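Local structure of restriction endonuclease EcoP15I, modification subunit (Escherichia coli, 4ZCF) at residues L103-L106 with K107-N111; R181-I184 with A185-M189; D489-K492 with E493-R497; V535-P539 with E540-T544; D543-L546 with T547-L551. The protein methylates one adenine of the DNA site 5'-CAGCAG-3' using S-adenosyl-L-methionine, and works with the restriction subunit when DNA is cut. One frame throughout, in Å; residues are numbered along the deposited sequence.

In the fold
Contacts 1 to 5 follow one another along the chain, and each lies on one helix or at its start. Contacts 1 and 2, centres about 9 Å apart, touch where helix 102-113 packs on helix 171-188 beside the central mixed sheet of the methyltransferase. Contact 3, on helix 487-500, is about 23 Å from contact 1, centre to centre, and touches none of the others. Contacts 4 and 5 share Asp-543 and Thr-544 on helix 539-552, the first at its beginning and the second further along. Leu-551 of contact 5 meets contact 1 at His-108, so helix 539-552 of the C-terminal region is joined directly to the catalytic domain.

Contact 1. Residues L103-L106 with K107-N111; sequences LEVL and KHMVN
Helix 102-113 is the connecting helix of a beta-alpha-beta crossover between parallel strands 96-99 and 117-122, not neighbours in the sheet, of the Rossmann-type methyltransferase fold, and on it Glu-104 meets Lys-107 through a water. The charged ends stand apart, with OE1 of Glu-104 4.8 Å from NZ of Lys-107. The water between them donates to OE1 of Glu-104 at 2.7 Å and accepts from NZ of Lys-107 at 3.2 Å. That ammonium also donates to the backbone oxygens of Leu-69 and Leu-72. The lysine chain runs extended beyond CG and crosses Leu-103, whose CG is 4.1 Å from its CE.

The other carboxylate oxygen, OE2, is held by Thr-76 OG1 and Lys-75 N. NE2 of His-108 lies only nearby, 4.0 Å from OE2 of Glu-104, with the carboxylate and ring planes turned 75° apart. Thr-76 ties the two together, its OG1 being hydrogen-bonded to NE2 as well. Leu-512 of strand 508-514 packs against both side chains.

On another side the contact is apolar: with CG of Met-109 anti to its carbonyl carbon (chi1 -58°) and chi2 extended, SD comes 4.4 Å from CG1 of Val-105 and 4.3 Å from CD2 of Leu-106.

Contact 2. Residues R181-I184 with A185-M189; sequences RLYI and ARELM
Ala-185 N bonds to Arg-181 O at 2.9 Å and Arg-186 N to Leu-182 O at 3.1 Å, the i to i+4 pattern of an alpha helix. From the next residue the spacing shortens to i to i+3: Glu-187 N makes a weak bond to Ile-184 O, and Leu-188 N bonds to Ala-185 O, just before the chain passes into strand 189-190.

Glu-187 carries the side-chain contact. Its CG is anti to its own carbonyl carbon (chi1 -51°), which lays the chain back over the preceding turn, with CG 3.4 Å from the backbone O of Ile-184. The extended chain then brings OE2 of Glu-187 close to two apolar groups, 3.4 Å from CE2 of Tyr-183 and 3.8 Å from CD1 of Ile-184. Carboxylate and tyrosine ring are steeply inclined, their planes 78° apart. OE1 of Glu-187 is the oxygen that makes a long, weak ion pair with Arg-145 of the restriction endonuclease EcoP15I chain. With an alanine at this position, the tyrosine CE2 and the isoleucine CD1 would probably lose their cover, and that arginine its distant mate.

Helix 171-188 leads from strand 117-122 to its parallel neighbour 193-199, a beta-alpha-beta crossover of the Rossmann-type methyltransferase fold. Among its neighbours, the helix sets Ile-184 against Leu-103, Leu-106 and Val-110 of helix 102-113. Ala-185 packs on Ile-120 of strand 117-122, and Leu-182 reaches Leu-207 of helix 204-215.

Contact 3. Residues D489-K492 with E493-R497; sequences DLTK and ERLIR
Lys-492 and Ile-496 lie alongside each other one turn apart, pointing the same way, with CG of the lysine 4.0 Å from CD1 of the isoleucine. The lysine starts with CG opposite its backbone N (chi1 179°) and stays extended from there, so its aliphatic part can flank the isoleucine while NZ goes on to a salt bridge with Asp-81. Beneath them Lys-492 O takes Ile-496 N at 3.0 Å and, weakly, Leu-495 N. Next round the helix, CD1 of Leu-495 lies over the carbonyl oxygen of Thr-491 at 3.1 Å, with CG2 of Thr-491 4.3 Å away; OG1 of that threonine bonds to Ile-487 O.

On another side, Glu-493 reaches forward to Arg-497. One oxygen does all the work: OE2 of Glu-493 receives NH2 of Arg-497 at 2.9 Å and, by a weaker bond, NE of Arg-497 at 2.8 Å. The oxygen sits at the guanidinium edge, 1° out of its plane, and is met by NH2 on its anti side. Two N-H groups on a single acceptor should keep the guanidinium from turning, and its remaining nitrogen, NH1, is held by the backbone oxygen of Leu-406.

Further out, Arg-494 is anchored through NE to Ser-444 O, while Leu-97 of strand 96-99 packs against Thr-491, Lys-492 and Leu-495. That strand lies between 461-468 and 508-514, which run parallel to it and are joined through helix 487-500. The helix thus covers the middle strand of a beta-alpha-beta crossover, as connecting helices do in the Rossmann-type methyltransferase fold.

Contact 4. Residues V535-P539 with E540-T544; sequences VVLTP and EQYDT
Gln-541 folds back on Thr-538 along its whole length. Its CB is 3.5 Å from Thr-538 O. From there CG, anti to the carbonyl carbon (chi1 -67°), heads back to the start of the helix and comes 3.8 Å from CB of Thr-538. CD crosses the same carbon at 3.7 Å. At the tip OE1 of Gln-541 accepts from Thr-538 N at 3.3 Å; the N-H points almost straight at the oxygen (172°), although the donor stands 42° above the amide plane.

Gln-541, third residue of the helix, thus bonds back to the N-H of the N-cap residue Thr-538, as in a capping box, but the threonine side chain makes no capping bond in return. A leucine in place of Gln-541 would probably leave the Thr-538 N-H without this acceptor and the loop before the helix less firmly tied down.

The backbone closes the first turn through Tyr-542 N to Thr-538 O, 2.9 Å. Just outside it, CD1 of Leu-537 meets CD2 of Tyr-542 at 4.3 Å, a hydrophobic staple across the helix start.

Around this surface turn, Phe-516 packs on both Leu-537 and Gln-541, and Tyr-542 OH is hydrogen-bonded to His-572 of strand 569-574. Helix 539-552 then leans on two strands of the methyltransferase sheet, Thr-544 touching Met-513 of strand 508-514 and Leu-77 of strand 76-80.

Contact 5. Residues D543-L546 with T547-L551; sequences DTLL and TTWCL
Leu-545 O receives Trp-549 N at 2.8 Å, close to the line of the carbonyl bond, with an N-H...O angle of 165°. The same carbonyl lies over one face of the indole, the carbonyl carbon of Leu-545 being 4.0 Å from the Trp-549 ring plane and offset toward the rim. Having CG anti to its own carbonyl carbon (chi1 -74°) turns the tryptophan back along the helix onto this peptide. The Leu-545 side chain runs beside the ring in the same direction, its CD2 4.1 Å from NE1 of Trp-549 and its CD1 4.4 Å from CZ2. Arg-643 makes a cation-pi contact with the indole.

Helix 539-552 has the C-terminal five-stranded sheet on one side, where Tyr-579 of strand 577-580 touches Leu-546, Trp-549 and Cys-550. Elsewhere on its surface it meets strand 76-80, an edge strand of the methyltransferase sheet, so it is wedged between the two sheets.

Thr-544 and Thr-548 make the join to strand 76-80, both packing on Leu-77. Thr-548 N bonds to Thr-544 O at 3.0 Å, and OG1 of Thr-548 stands 2.7 Å from that oxygen, with Leu-78 O of the strand as its other carbonyl neighbour. Cys-550 bonds through its backbone N to Leu-546 O. SG of Cys-550 lies 3.3 Å from that Leu-546 O and 4.3 Å from CD1 of Leu-546.

Contact 1. Residues L103-L106 with K107-N111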
loop_
_atom_site.group_PDB
_atom_site.type_symbol
_atom_site.label_atom_id
_atom_site.label_comp_id
_atom_site.label_asym_id
_atom_site.label_seq_id
_atom_site.Cartn_x
_atom_site.Cartn_y
_atom_site.Cartn_z
ATOM N N LEU A 103 2.403 20.206 3.504
ATOM C CA LEU A 103 3.705 19.518 3.519
ATOM C C LEU A 103 4.516 19.914 4.735
ATOM O O LEU A 103 5.069 19.040 5.426
ATOM C CB LEU A 103 4.504 19.774 2.226
ATOM C CG LEU A 103 5.838 19.009 2.071
ATOM C CD1 LEU A 103 5.668 17.514 2.328
ATOM C CD2 LEU A 103 6.479 19.274 0.721
ATOM N N GLU A 104 4.558 21.234 5.018
ATOM C CA GLU A 104 5.242 21.809 6.175
ATOM C C GLU A 104 4.565 21.345 7.481
ATOM O O GLU A 104 5.250 20.894 8.414
ATOM C CB GLU A 104 5.259 23.341 6.051
ATOM C CG GLU A 104 6.172 24.028 7.053
ATOM C CD GLU A 104 7.675 23.912 6.868
ATOM O OE1 GLU A 104 8.127 23.385 5.826
ATOM O OE2 GLU A 104 8.403 24.392 7.766
ATOM N N VAL A 105 3.212 21.382 7.506
ATOM C CA VAL A 105 2.413 20.914 8.648
ATOM C C VAL A 105 2.623 19.417 8.952
ATOM O O VAL A 105 2.769 19.064 10.114
ATOM C CB VAL A 105 0.927 21.318 8.552
ATOM C CG1 VAL A 105 0.114 20.664 9.653
ATOM C CG2 VAL A 105 0.760 22.838 8.582
ATOM N N LEU A 106 2.680 18.557 7.926
ATOM C CA LEU A 106 2.907 17.107 8.080
ATOM C C LEU A 106 4.308 16.824 8.615
ATOM O O LEU A 106 4.447 15.968 9.477
ATOM C CB LEU A 106 2.688 16.353 6.754
ATOM C CG LEU A 106 1.273 16.224 6.218
ATOM C CD1 LEU A 106 1.291 15.729 4.799
ATOM C CD2 LEU A 106 0.445 15.325 7.094
ATOM N N LYS A 107 5.338 17.579 8.146
ATOM C CA LYS A 107 6.715 17.470 8.656
ATOM C C LYS A 107 6.808 17.751 10.163
ATOM O O LYS A 107 7.599 17.084 10.840
ATOM C CB LYS A 107 7.675 18.374 7.889
ATOM C CG LYS A 107 7.993 17.881 6.480
ATOM C CD LYS A 107 8.848 18.898 5.772
ATOM C CE LYS A 107 9.232 18.457 4.392
ATOM N NZ LYS A 107 10.035 19.507 3.709
ATOM N N HIS A 108 5.991 18.696 10.704
ATOM C CA HIS A 108 5.979 18.984 12.155
ATOM C C HIS A 108 5.301 17.837 12.963
ATOM O O HIS A 108 5.524 17.707 14.184
ATOM C CB HIS A 108 5.248 20.312 12.458
ATOM C CG HIS A 108 6.021 21.561 12.145
ATOM N ND1 HIS A 108 6.947 22.067 13.018
ATOM C CD2 HIS A 108 5.918 22.401 11.090
ATOM C CE1 HIS A 108 7.420 23.159 12.447
ATOM N NE2 HIS A 108 6.838 23.391 11.280
ATOM N N MET A 109 4.442 17.033 12.295
ATOM C CA MET A 109 3.680 15.966 12.972
ATOM C C MET A 109 4.461 14.681 13.197
ATOM O O MET A 109 4.133 13.925 14.104
ATOM C CB MET A 109 2.374 15.668 12.232
ATOM C CG MET A 109 1.475 16.886 12.095
ATOM S SD MET A 109 -0.068 16.598 11.192
ATOM C CE MET A 109 -0.819 15.284 12.212
ATOM N N VAL A 110 5.494 14.449 12.380
ATOM C CA VAL A 110 6.343 13.256 12.360
ATOM C C VAL A 110 6.838 12.774 13.720
ATOM O O VAL A 110 6.668 11.593 14.039
ATOM C CB VAL A 110 7.439 13.352 11.273
ATOM C CG1 VAL A 110 8.394 12.169 11.341
ATOM C CG2 VAL A 110 6.812 13.448 9.882
ATOM N N ASN A 111 7.400 13.681 14.545
ATOM C CA ASN A 111 7.890 13.293 15.874
ATOM C C ASN A 111 6.809 12.852 16.810
ATOM O O ASN A 111 7.086 12.036 17.686
ATOM C CB ASN A 111 8.704 14.401 16.526
ATOM C CG ASN A 111 9.949 14.792 15.774
ATOM O OD1 ASN A 111 10.273 14.264 14.700
ATOM N ND2 ASN A 111 10.669 15.751 16.333
HETATM O O HOH W 1 7.837 21.859 3.678
#

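Contact 2. Residues R181-I184 with A185-M189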
loop_
_atom_site.group_PDB
_atom_site.type_symbol
_atom_site.label_atom_id
_atom_site.label_comp_id
_atom_site.label_asym_id
_atom_site.label_seq_id
_atom_site.Cartn_x
_atom_site.Cartn_y
_atom_site.Cartn_z
ATOM N N ARG A 181 4.047 15.031 -0.254
ATOM C CA ARG A 181 2.881 15.014 0.630
ATOM C C ARG A 181 2.471 13.570 1.011
ATOM O O ARG A 181 2.390 13.245 2.206
ATOM C CB ARG A 181 1.751 15.827 -0.002
ATOM C CG ARG A 181 2.068 17.326 0.039
ATOM C CD ARG A 181 1.399 18.119 -1.044
ATOM N NE ARG A 181 1.633 19.555 -0.871
ATOM C CZ ARG A 181 2.717 20.200 -1.292
ATOM N NH1 ARG A 181 3.681 19.548 -1.945
ATOM N NH2 ARG A 181 2.859 21.496 -1.048
ATOM N N LEU A 182 2.363 12.683 -0.006
ATOM C CA LEU A 182 2.067 11.255 0.146
ATOM C C LEU A 182 3.215 10.547 0.832
ATOM O O LEU A 182 2.978 9.629 1.621
ATOM C CB LEU A 182 1.847 10.628 -1.233
ATOM C CG LEU A 182 0.585 11.042 -2.028
ATOM C CD1 LEU A 182 0.465 10.200 -3.252
ATOM C CD2 LEU A 182 -0.716 10.916 -1.182
ATOM N N TYR A 183 4.472 10.977 0.544
ATOM C CA TYR A 183 5.668 10.426 1.156
ATOM C C TYR A 183 5.670 10.652 2.662
ATOM O O TYR A 183 5.844 9.689 3.407
ATOM C CB TYR A 183 6.945 10.972 0.475
ATOM C CG TYR A 183 8.218 10.328 0.985
ATOM C CD1 TYR A 183 8.699 9.144 0.426
ATOM C CD2 TYR A 183 8.904 10.860 2.077
ATOM C CE1 TYR A 183 9.855 8.527 0.916
ATOM C CE2 TYR A 183 10.044 10.241 2.587
ATOM C CZ TYR A 183 10.538 9.094 1.981
ATOM O OH TYR A 183 11.671 8.498 2.478
ATOM N N ILE A 184 5.467 11.902 3.116
ATOM C CA ILE A 184 5.414 12.244 4.556
ATOM C C ILE A 184 4.208 11.644 5.237
ATOM O O ILE A 184 4.343 11.174 6.354
ATOM C CB ILE A 184 5.547 13.784 4.867
ATOM C CG1 ILE A 184 6.843 14.409 4.242
ATOM C CG2 ILE A 184 5.447 14.077 6.388
ATOM C CD1 ILE A 184 8.222 13.893 4.833
ATOM N N ALA A 185 3.024 11.688 4.584
ATOM C CA ALA A 185 1.784 11.131 5.123
ATOM C C ALA A 185 1.954 9.668 5.463
ATOM O O ALA A 185 1.506 9.277 6.541
ATOM C CB ALA A 185 0.632 11.316 4.146
ATOM N N ARG A 186 2.661 8.867 4.600
ATOM C CA ARG A 186 2.886 7.423 4.851
ATOM C C ARG A 186 3.495 7.149 6.243
ATOM O O ARG A 186 3.112 6.190 6.917
ATOM C CB ARG A 186 3.752 6.794 3.737
ATOM C CG ARG A 186 3.887 5.268 3.811
ATOM C CD ARG A 186 5.012 4.806 2.916
ATOM N NE ARG A 186 5.160 3.355 2.873
ATOM C CZ ARG A 186 5.935 2.657 3.696
ATOM N NH1 ARG A 186 6.606 3.267 4.666
ATOM N NH2 ARG A 186 6.025 1.338 3.575
ATOM N N GLU A 187 4.409 8.030 6.668
ATOM C CA GLU A 187 5.111 8.003 7.933
ATOM C C GLU A 187 4.168 8.114 9.126
ATOM O O GLU A 187 4.432 7.501 10.160
ATOM C CB GLU A 187 6.137 9.138 7.974
ATOM C CG GLU A 187 7.066 9.214 6.755
ATOM C CD GLU A 187 8.334 10.039 6.894
ATOM O OE1 GLU A 187 8.724 10.349 8.043
ATOM O OE2 GLU A 187 8.969 10.332 5.853
ATOM N N LEU A 188 3.046 8.861 8.978
ATOM C CA LEU A 188 2.069 9.098 10.052
ATOM C C LEU A 188 1.100 7.967 10.264
ATOM O O LEU A 188 0.472 7.864 11.329
ATOM C CB LEU A 188 1.302 10.400 9.805
ATOM C CG LEU A 188 2.121 11.706 9.622
ATOM C CD1 LEU A 188 1.184 12.893 9.606
ATOM C CD2 LEU A 188 3.202 11.879 10.730
ATOM N N MET A 189 1.011 7.089 9.252
ATOM C CA MET A 189 0.118 5.950 9.208
ATOM C C MET A 189 0.545 4.833 10.091
ATOM O O MET A 189 1.659 4.331 9.972
ATOM C CB MET A 189 0.008 5.435 7.775
ATOM C CG MET A 189 -0.778 6.340 6.868
ATOM S SD MET A 189 -0.761 5.848 5.130
ATOM C CE MET A 189 -1.654 4.350 5.255
#

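Contact 3. Residues D489-K492 with E493-R497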
loop_
_atom_site.group_PDB
_atom_site.type_symbol
_atom_site.label_atom_id
_atom_site.label_comp_id
_atom_site.label_asym_id
_atom_site.label_seq_id
_atom_site.Cartn_x
_atom_site.Cartn_y
_atom_site.Cartn_z
ATOM N N ASP A 489 -10.449 30.656 6.462
ATOM C CA ASP A 489 -11.481 31.394 7.193
ATOM C C ASP A 489 -12.857 30.742 7.048
ATOM O O ASP A 489 -13.569 30.618 8.047
ATOM C CB ASP A 489 -11.533 32.866 6.737
ATOM C CG ASP A 489 -10.309 33.694 7.052
ATOM O OD1 ASP A 489 -9.716 33.486 8.127
ATOM O OD2 ASP A 489 -10.000 34.616 6.263
ATOM N N LEU A 490 -13.203 30.298 5.815
ATOM C CA LEU A 490 -14.458 29.598 5.489
ATOM C C LEU A 490 -14.472 28.233 6.124
ATOM O O LEU A 490 -15.533 27.776 6.568
ATOM C CB LEU A 490 -14.602 29.389 3.989
ATOM C CG LEU A 490 -14.863 30.583 3.128
ATOM C CD1 LEU A 490 -14.150 30.405 1.808
ATOM C CD2 LEU A 490 -16.381 30.810 2.936
ATOM N N THR A 491 -13.298 27.557 6.108
ATOM C CA THR A 491 -13.091 26.235 6.693
ATOM C C THR A 491 -13.294 26.309 8.185
ATOM O O THR A 491 -14.057 25.505 8.704
ATOM C CB THR A 491 -11.718 25.660 6.283
ATOM O OG1 THR A 491 -11.683 25.593 4.860
ATOM C CG2 THR A 491 -11.440 24.277 6.889
ATOM N N LYS A 492 -12.622 27.260 8.872
ATOM C CA LYS A 492 -12.725 27.467 10.331
ATOM C C LYS A 492 -14.189 27.708 10.727
ATOM O O LYS A 492 -14.691 27.019 11.616
ATOM C CB LYS A 492 -11.816 28.630 10.784
ATOM C CG LYS A 492 -11.870 28.955 12.289
ATOM C CD LYS A 492 -11.121 30.272 12.559
ATOM C CE LYS A 492 -10.968 30.568 14.033
ATOM N NZ LYS A 492 -10.192 31.814 14.258
ATOM N N GLU A 493 -14.878 28.619 10.005
ATOM C CA GLU A 493 -16.287 28.938 10.198
ATOM C C GLU A 493 -17.210 27.745 9.978
ATOM O O GLU A 493 -18.135 27.561 10.778
ATOM C CB GLU A 493 -16.715 30.135 9.317
ATOM C CG GLU A 493 -18.185 30.548 9.423
ATOM C CD GLU A 493 -18.719 31.118 10.732
ATOM O OE1 GLU A 493 -18.166 30.807 11.811
ATOM O OE2 GLU A 493 -19.740 31.842 10.677
ATOM N N ARG A 494 -16.964 26.928 8.918
ATOM C CA ARG A 494 -17.795 25.744 8.616
ATOM C C ARG A 494 -17.769 24.751 9.750
ATOM O O ARG A 494 -18.782 24.101 10.007
ATOM C CB ARG A 494 -17.358 25.033 7.317
ATOM C CG ARG A 494 -18.416 24.076 6.800
ATOM C CD ARG A 494 -18.164 22.580 6.989
ATOM N NE ARG A 494 -17.906 22.026 5.658
ATOM C CZ ARG A 494 -18.464 20.948 5.129
ATOM N NH1 ARG A 494 -19.267 20.186 5.850
ATOM N NH2 ARG A 494 -18.181 20.596 3.886
ATOM N N LEU A 495 -16.595 24.586 10.386
ATOM C CA LEU A 495 -16.395 23.660 11.498
ATOM C C LEU A 495 -17.039 24.206 12.755
ATOM O O LEU A 495 -17.613 23.441 13.512
ATOM C CB LEU A 495 -14.900 23.418 11.701
ATOM C CG LEU A 495 -14.204 22.349 10.866
ATOM C CD1 LEU A 495 -14.482 22.515 9.406
ATOM C CD2 LEU A 495 -12.708 22.393 11.088
ATOM N N ILE A 496 -16.967 25.536 12.970
ATOM C CA ILE A 496 -17.623 26.231 14.088
ATOM C C ILE A 496 -19.136 25.964 14.013
ATOM O O ILE A 496 -19.723 25.502 14.997
ATOM C CB ILE A 496 -17.275 27.750 14.116
ATOM C CG1 ILE A 496 -15.866 27.972 14.739
ATOM C CG2 ILE A 496 -18.368 28.568 14.868
ATOM C CD1 ILE A 496 -15.257 29.333 14.437
ATOM N N ARG A 497 -19.738 26.188 12.826
ATOM C CA ARG A 497 -21.164 25.965 12.575
ATOM C C ARG A 497 -21.572 24.498 12.714
ATOM O O ARG A 497 -22.578 24.200 13.356
ATOM C CB ARG A 497 -21.587 26.562 11.224
ATOM C CG ARG A 497 -21.515 28.082 11.240
ATOM C CD ARG A 497 -22.121 28.684 9.999
ATOM N NE ARG A 497 -21.753 30.089 9.820
ATOM C CZ ARG A 497 -22.373 30.935 9.008
ATOM N NH1 ARG A 497 -23.449 30.555 8.340
ATOM N NH2 ARG A 497 -21.958 32.179 8.904
#

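Contact 4. Residues V535-P539 with E540-T544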
loop_
_atom_site.group_PDB
_atom_site.type_symbol
_atom_site.label_atom_id
_atom_site.label_comp_id
_atom_site.label_asym_id
_atom_site.label_seq_id
_atom_site.Cartn_x
_atom_site.Cartn_y
_atom_site.Cartn_z
ATOM N N VAL A 535 17.312 38.590 21.360
ATOM C CA VAL A 535 16.278 39.547 21.738
ATOM C C VAL A 535 15.417 38.916 22.830
ATOM O O VAL A 535 15.227 37.692 22.839
ATOM C CB VAL A 535 15.410 39.865 20.528
ATOM N N VAL A 536 14.890 39.743 23.751
ATOM C CA VAL A 536 14.004 39.257 24.823
ATOM C C VAL A 536 12.757 38.664 24.126
ATOM O O VAL A 536 12.311 39.197 23.103
ATOM C CB VAL A 536 13.611 40.357 25.851
ATOM C CG1 VAL A 536 13.169 39.736 27.171
ATOM C CG2 VAL A 536 14.748 41.349 26.082
ATOM N N LEU A 537 12.259 37.530 24.624
ATOM C CA LEU A 537 11.104 36.885 24.005
ATOM C C LEU A 537 9.841 37.692 24.240
ATOM O O LEU A 537 9.533 38.070 25.382
ATOM C CB LEU A 537 10.874 35.451 24.541
ATOM C CG LEU A 537 11.895 34.359 24.270
ATOM C CD1 LEU A 537 11.568 33.128 25.101
ATOM C CD2 LEU A 537 11.946 33.992 22.809
ATOM N N THR A 538 9.103 37.935 23.156
ATOM C CA THR A 538 7.788 38.567 23.178
ATOM C C THR A 538 6.849 37.523 23.843
ATOM O O THR A 538 7.028 36.328 23.576
ATOM C CB THR A 538 7.419 38.911 21.735
ATOM O OG1 THR A 538 8.039 40.148 21.413
ATOM C CG2 THR A 538 5.935 39.006 21.483
ATOM N N PRO A 539 5.895 37.919 24.738
ATOM C CA PRO A 539 4.978 36.920 25.335
ATOM C C PRO A 539 4.360 35.966 24.309
ATOM O O PRO A 539 4.093 34.817 24.644
ATOM C CB PRO A 539 3.913 37.782 26.031
ATOM C CG PRO A 539 4.605 39.052 26.329
ATOM C CD PRO A 539 5.555 39.287 25.196
ATOM N N GLU A 540 4.180 36.433 23.056
ATOM C CA GLU A 540 3.687 35.606 21.951
ATOM C C GLU A 540 4.793 34.623 21.525
ATOM O O GLU A 540 4.524 33.430 21.445
ATOM C CB GLU A 540 3.182 36.455 20.762
ATOM C CG GLU A 540 2.777 35.633 19.538
ATOM C CD GLU A 540 1.860 36.311 18.535
ATOM O OE1 GLU A 540 2.306 36.584 17.394
ATOM O OE2 GLU A 540 0.677 36.534 18.886
ATOM N N GLN A 541 6.036 35.117 21.300
ATOM C CA GLN A 541 7.177 34.283 20.895
ATOM C C GLN A 541 7.414 33.134 21.880
ATOM O O GLN A 541 7.506 31.984 21.456
ATOM C CB GLN A 541 8.426 35.134 20.656
ATOM C CG GLN A 541 8.296 36.062 19.430
ATOM C CD GLN A 541 9.411 37.081 19.258
ATOM O OE1 GLN A 541 10.230 37.325 20.142
ATOM N NE2 GLN A 541 9.464 37.717 18.098
ATOM N N TYR A 542 7.394 33.440 23.192
ATOM C CA TYR A 542 7.545 32.512 24.324
ATOM C C TYR A 542 6.539 31.337 24.202
ATOM O O TYR A 542 6.896 30.180 24.472
ATOM C CB TYR A 542 7.271 33.300 25.621
ATOM C CG TYR A 542 7.277 32.497 26.905
ATOM C CD1 TYR A 542 6.221 31.641 27.223
ATOM C CD2 TYR A 542 8.274 32.681 27.860
ATOM C CE1 TYR A 542 6.223 30.895 28.398
ATOM C CE2 TYR A 542 8.270 31.964 29.055
ATOM C CZ TYR A 542 7.240 31.073 29.323
ATOM O OH TYR A 542 7.233 30.354 30.498
ATOM N N ASP A 543 5.267 31.658 23.862
ATOM C CA ASP A 543 4.186 30.690 23.694
ATOM C C ASP A 543 4.373 29.845 22.438
ATOM O O ASP A 543 4.109 28.647 22.484
ATOM C CB ASP A 543 2.823 31.387 23.715
ATOM C CG ASP A 543 2.362 31.834 25.096
ATOM O OD1 ASP A 543 2.776 31.194 26.105
ATOM O OD2 ASP A 543 1.542 32.788 25.170
ATOM N N THR A 544 4.869 30.453 21.331
ATOM C CA THR A 544 5.214 29.767 20.084
ATOM C C THR A 544 6.297 28.688 20.332
ATOM O O THR A 544 6.158 27.576 19.832
ATOM C CB THR A 544 5.581 30.769 18.981
ATOM O OG1 THR A 544 4.528 31.733 18.860
ATOM C CG2 THR A 544 5.810 30.090 17.620
#

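Contact 5. Residues D543-L546 with T547-L551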
loop_
_atom_site.group_PDB
_atom_site.type_symbol
_atom_site.label_atom_id
_atom_site.label_comp_id
_atom_site.label_asym_id
_atom_site.label_seq_id
_atom_site.Cartn_x
_atom_site.Cartn_y
_atom_site.Cartn_z
ATOM N N ASP A 543 5.267 31.658 23.862
ATOM C CA ASP A 543 4.186 30.690 23.694
ATOM C C ASP A 543 4.373 29.845 22.438
ATOM O O ASP A 543 4.109 28.647 22.484
ATOM C CB ASP A 543 2.823 31.387 23.715
ATOM C CG ASP A 543 2.362 31.834 25.096
ATOM O OD1 ASP A 543 2.776 31.194 26.105
ATOM O OD2 ASP A 543 1.542 32.788 25.170
ATOM N N THR A 544 4.869 30.453 21.331
ATOM C CA THR A 544 5.214 29.767 20.084
ATOM C C THR A 544 6.297 28.688 20.332
ATOM O O THR A 544 6.158 27.576 19.832
ATOM C CB THR A 544 5.581 30.769 18.981
ATOM O OG1 THR A 544 4.528 31.733 18.860
ATOM C CG2 THR A 544 5.810 30.090 17.620
ATOM N N LEU A 545 7.321 28.997 21.147
ATOM C CA LEU A 545 8.407 28.076 21.508
ATOM C C LEU A 545 7.928 26.880 22.285
ATOM O O LEU A 545 8.276 25.767 21.932
ATOM C CB LEU A 545 9.493 28.779 22.331
ATOM C CG LEU A 545 10.412 29.764 21.638
ATOM C CD1 LEU A 545 11.527 30.158 22.589
ATOM C CD2 LEU A 545 11.018 29.179 20.366
ATOM N N LEU A 546 7.160 27.105 23.360
ATOM C CA LEU A 546 6.609 26.063 24.237
ATOM C C LEU A 546 5.802 25.038 23.433
ATOM O O LEU A 546 6.009 23.836 23.607
ATOM C CB LEU A 546 5.738 26.735 25.309
ATOM C CG LEU A 546 5.069 25.861 26.359
ATOM C CD1 LEU A 546 6.085 25.062 27.197
ATOM C CD2 LEU A 546 4.181 26.705 27.245
ATOM N N THR A 547 4.910 25.527 22.545
ATOM C CA THR A 547 4.021 24.780 21.648
ATOM C C THR A 547 4.845 23.943 20.658
ATOM O O THR A 547 4.578 22.755 20.506
ATOM C CB THR A 547 3.039 25.780 20.954
ATOM O OG1 THR A 547 2.210 26.380 21.960
ATOM C CG2 THR A 547 2.166 25.121 19.871
ATOM N N THR A 548 5.822 24.569 19.986
ATOM C CA THR A 548 6.720 23.908 19.037
ATOM C C THR A 548 7.573 22.847 19.769
ATOM O O THR A 548 7.643 21.719 19.317
ATOM C CB THR A 548 7.598 24.958 18.326
ATOM O OG1 THR A 548 6.764 25.961 17.735
ATOM C CG2 THR A 548 8.514 24.352 17.281
ATOM N N TRP A 549 8.197 23.212 20.894
ATOM C CA TRP A 549 9.040 22.330 21.683
ATOM C C TRP A 549 8.299 21.110 22.159
ATOM O O TRP A 549 8.854 20.030 22.082
ATOM C CB TRP A 549 9.661 23.071 22.878
ATOM C CG TRP A 549 10.783 24.011 22.539
ATOM C CD1 TRP A 549 11.140 24.473 21.304
ATOM C CD2 TRP A 549 11.655 24.650 23.474
ATOM N NE1 TRP A 549 12.189 25.355 21.413
ATOM C CE2 TRP A 549 12.503 25.509 22.739
ATOM C CE3 TRP A 549 11.816 24.568 24.873
ATOM C CZ2 TRP A 549 13.509 26.274 23.356
ATOM C CZ3 TRP A 549 12.795 25.337 25.483
ATOM C CH2 TRP A 549 13.641 26.161 24.728
ATOM N N CYS A 550 7.051 21.263 22.646
ATOM C CA CYS A 550 6.232 20.137 23.111
ATOM C C CYS A 550 5.930 19.135 21.975
ATOM O O CYS A 550 5.888 17.937 22.227
ATOM C CB CYS A 550 4.948 20.641 23.763
ATOM S SG CYS A 550 5.143 21.196 25.477
ATOM N N LEU A 551 5.714 19.630 20.742
ATOM C CA LEU A 551 5.391 18.824 19.557
ATOM C C LEU A 551 6.648 18.113 19.073
ATOM O O LEU A 551 6.656 16.879 18.965
ATOM C CB LEU A 551 4.767 19.707 18.440
ATOM C CG LEU A 551 4.221 19.008 17.164
ATOM C CD1 LEU A 551 3.174 17.950 17.476
ATOM C CD2 LEU A 551 3.769 20.027 16.126
#